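Local coordinates for putative membrane protein mmpL11 (Mycobacterium tuberculosis, PDB 4Y0L) that probably acts as an RND-family membrane transporter, this fragment being its second periplasmic domain, at residues Q20-I25 against A39-A44. Sequence-based numbering, arbitrary orientation.
Sequences QTIAAI and APPRFA
Ile-22 meets the edge strand through two separate branches, each closing on one residue. Its CG2 methyl lies 3.7 Å from Pro-41 CB and also 3.7 Å from Pro-41 CG, so it sits against the CB-CG edge of the pyrrolidine ring rather than on a single corner. The second branch ends at CD1, which is 3.7 Å from Phe-43 CE1 and 4.0 Å from Phe-43 CZ; the methyl lies near the plane of the phenyl ring, at its edge, and does not cover its face. The torsions account for this division: with chi1 at -67° CG2 stands opposite the backbone N, and a chi2 of 171° stretches CG1-CD1 outward to meet the ring, which arrives from the opposite direction. Along the strand, two residues apart, Phe-43 CZ is 4.2 Å from Pro-41 CG, bringing the two side chains that Ile-22 touches close together. All the approaches are apolar and bury only 110 Å² in total; the closest pair of CA atoms, Ile-22 and Pro-41, is 7.4 Å apart.

Topologically, this is helix 19-29 meeting 37-43, the outermost strand of an antiparallel sheet ordered 2-3-1-4, the ferredoxin-like βαββαβ arrangement also known from RND porter domains. The tight side faces inward: Ile-22 is buried and also touches Phe-8, while Pro-41 rests on Leu-52 and Phe-43 on Ala-50, both of the adjoining strand 49-55. Ile-25, one turn on, turns instead to Leu-52 and to Val-79 of helix 66-80. Pro-41 and Phe-43 both remain partly exposed. The loose side lies beyond the proline, where Ala-23 and Pro-40 are solvent-exposed and neither side chain comes closer than 7.6 Å to the opposing segment.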
ATOM      1  N   GLN A  20       8.942  -3.656  -6.172  1.00 12.15           N
ATOM      2  CA  GLN A  20       8.859  -2.351  -6.816  1.00 16.35           C
ATOM      3  C   GLN A  20       7.422  -1.843  -6.812  1.00 16.05           C
ATOM      4  O   GLN A  20       7.179  -0.639  -6.719  1.00 14.54           O
ATOM      5  CB  GLN A  20       9.399  -2.420  -8.247  1.00 14.38           C
ATOM      6  CG  GLN A  20       9.255  -1.124  -9.034  1.00 30.30           C
ATOM      7  CD  GLN A  20       9.934   0.050  -8.357  1.00 42.66           C
ATOM      8  OE1 GLN A  20      10.932  -0.116  -7.657  1.00 34.09           O
ATOM      9  NE2 GLN A  20       9.391   1.248  -8.559  1.00 40.44           N
ATOM     10  N   THR A  21       6.470  -2.764  -6.913  1.00 12.00           N
ATOM     11  CA  THR A  21       5.062  -2.406  -6.842  1.00 15.17           C
ATOM     12  C   THR A  21       4.724  -1.909  -5.444  1.00 13.00           C
ATOM     13  O   THR A  21       3.985  -0.942  -5.283  1.00 14.07           O
ATOM     14  CB  THR A  21       4.160  -3.596  -7.198  1.00 18.72           C
ATOM     15  OG1 THR A  21       4.497  -4.072  -8.507  1.00 27.95           O
ATOM     16  CG2 THR A  21       2.688  -3.188  -7.167  1.00 18.59           C
ATOM     17  N   ILE A  22       5.262  -2.584  -4.437  1.00 13.65           N
ATOM     18  CA  ILE A  22       5.073  -2.163  -3.058  1.00 14.21           C
ATOM     19  C   ILE A  22       5.782  -0.833  -2.823  1.00 24.65           C
ATOM     20  O   ILE A  22       5.276   0.033  -2.106  1.00 22.08           O
ATOM     21  CB  ILE A  22       5.597  -3.223  -2.067  1.00 13.64           C
ATOM     22  CG1 ILE A  22       4.739  -4.487  -2.158  1.00 21.15           C
ATOM     23  CG2 ILE A  22       5.574  -2.688  -0.643  1.00 17.31           C
ATOM     24  CD1 ILE A  22       5.283  -5.670  -1.377  1.00 25.95           C
ATOM     25  N   ALA A  23       6.957  -0.677  -3.426  1.00 17.52           N
ATOM     26  CA  ALA A  23       7.734   0.552  -3.282  1.00 25.52           C
ATOM     27  C   ALA A  23       7.031   1.727  -3.957  1.00 16.70           C
ATOM     28  O   ALA A  23       7.072   2.853  -3.461  1.00 26.86           O
ATOM     29  CB  ALA A  23       9.127   0.365  -3.859  1.00 22.62           C
ATOM     30  N   ALA A  24       6.384   1.457  -5.086  1.00 15.31           N
ATOM     31  CA  ALA A  24       5.662   2.494  -5.822  1.00 16.75           C
ATOM     32  C   ALA A  24       4.427   2.944  -5.051  1.00 17.62           C
ATOM     33  O   ALA A  24       4.140   4.134  -4.964  1.00 19.45           O
ATOM     34  CB  ALA A  24       5.269   1.992  -7.205  1.00 16.65           C
ATOM     35  N   ILE A  25       3.696   1.982  -4.496  1.00 16.86           N
ATOM     36  CA  ILE A  25       2.513   2.281  -3.696  1.00 18.27           C
ATOM     37  C   ILE A  25       2.908   3.068  -2.453  1.00 18.75           C
ATOM     38  O   ILE A  25       2.250   4.039  -2.085  1.00 28.28           O
ATOM     39  CB  ILE A  25       1.771   0.989  -3.286  1.00 17.29           C
ATOM     40  CG1 ILE A  25       1.181   0.313  -4.522  1.00 27.35           C
ATOM     41  CG2 ILE A  25       0.652   1.289  -2.291  1.00 25.29           C
ATOM     42  CD1 ILE A  25       0.820  -1.137  -4.316  1.00 16.45           C
ATOM     43  N   ALA A  39       5.253   3.541   6.980  1.00 30.60           N
ATOM     44  CA  ALA A  39       5.993   2.381   7.455  1.00 31.65           C
ATOM     45  C   ALA A  39       6.456   1.526   6.280  1.00 30.21           C
ATOM     46  O   ALA A  39       5.820   1.526   5.227  1.00 24.84           O
ATOM     47  CB  ALA A  39       5.131   1.557   8.394  1.00 31.04           C
ATOM     48  N   PRO A  40       7.569   0.793   6.453  1.00 26.16           N
ATOM     49  CA  PRO A  40       7.908  -0.227   5.455  1.00 28.79           C
ATOM     50  C   PRO A  40       6.829  -1.300   5.430  1.00 29.42           C
ATOM     51  O   PRO A  40       6.064  -1.400   6.389  1.00 23.09           O
ATOM     52  CB  PRO A  40       9.247  -0.790   5.947  1.00 19.68           C
ATOM     53  CG  PRO A  40       9.774   0.224   6.907  1.00 21.78           C
ATOM     54  CD  PRO A  40       8.581   0.879   7.518  1.00 25.10           C
ATOM     55  N   PRO A  41       6.763  -2.093   4.350  1.00 21.25           N
ATOM     56  CA  PRO A  41       5.694  -3.088   4.246  1.00 24.66           C
ATOM     57  C   PRO A  41       5.780  -4.156   5.326  1.00 20.69           C
ATOM     58  O   PRO A  41       6.859  -4.681   5.600  1.00 23.34           O
ATOM     59  CB  PRO A  41       5.913  -3.694   2.856  1.00 27.62           C
ATOM     60  CG  PRO A  41       7.353  -3.458   2.562  1.00 16.77           C
ATOM     61  CD  PRO A  41       7.677  -2.141   3.199  1.00 17.77           C
ATOM     62  N   ARG A  42       4.641  -4.450   5.942  1.00 23.01           N
ATOM     63  CA  ARG A  42       4.536  -5.543   6.898  1.00 25.50           C
ATOM     64  C   ARG A  42       3.888  -6.737   6.222  1.00 25.96           C
ATOM     65  O   ARG A  42       2.760  -6.650   5.740  1.00 34.24           O
ATOM     66  CB  ARG A  42       3.726  -5.121   8.121  1.00 32.35           C
ATOM     67  CG  ARG A  42       4.524  -5.123   9.404  1.00 38.99           C
ATOM     68  CD  ARG A  42       3.711  -4.562  10.556  1.00 59.58           C
ATOM     69  NE  ARG A  42       3.472  -3.128  10.401  1.00 59.01           N
ATOM     70  CZ  ARG A  42       4.354  -2.183  10.714  1.00 56.88           C
ATOM     71  NH1 ARG A  42       5.546  -2.509  11.202  1.00 62.92           N
ATOM     72  NH2 ARG A  42       4.044  -0.906  10.537  1.00 50.04           N
ATOM     73  N   PHE A  43       4.612  -7.849   6.184  1.00 28.66           N
ATOM     74  CA  PHE A  43       4.143  -9.042   5.498  1.00 33.97           C
ATOM     75  C   PHE A  43       3.422  -9.997   6.435  1.00 40.40           C
ATOM     76  O   PHE A  43       3.944 -10.373   7.485  1.00 48.70           O
ATOM     77  CB  PHE A  43       5.316  -9.755   4.832  1.00 27.19           C
ATOM     78  CG  PHE A  43       5.939  -8.967   3.720  1.00 27.35           C
ATOM     79  CD1 PHE A  43       5.216  -8.682   2.574  1.00 19.86           C
ATOM     80  CD2 PHE A  43       7.240  -8.509   3.816  1.00 19.31           C
ATOM     81  CE1 PHE A  43       5.779  -7.957   1.547  1.00 25.28           C
ATOM     82  CE2 PHE A  43       7.809  -7.784   2.787  1.00 25.09           C
ATOM     83  CZ  PHE A  43       7.076  -7.507   1.653  1.00 23.18           C
ATOM     84  N   ALA A  44       2.210 -10.377   6.046  1.00 34.67           N
ATOM     85  CA  ALA A  44       1.467 -11.405   6.756  1.00 37.19           C
ATOM     86  C   ALA A  44       2.273 -12.697   6.752  1.00 39.84           C
ATOM     87  O   ALA A  44       2.998 -12.981   5.798  1.00 33.50           O
ATOM     88  CB  ALA A  44       0.104 -11.616   6.115  1.00 42.00           C
TER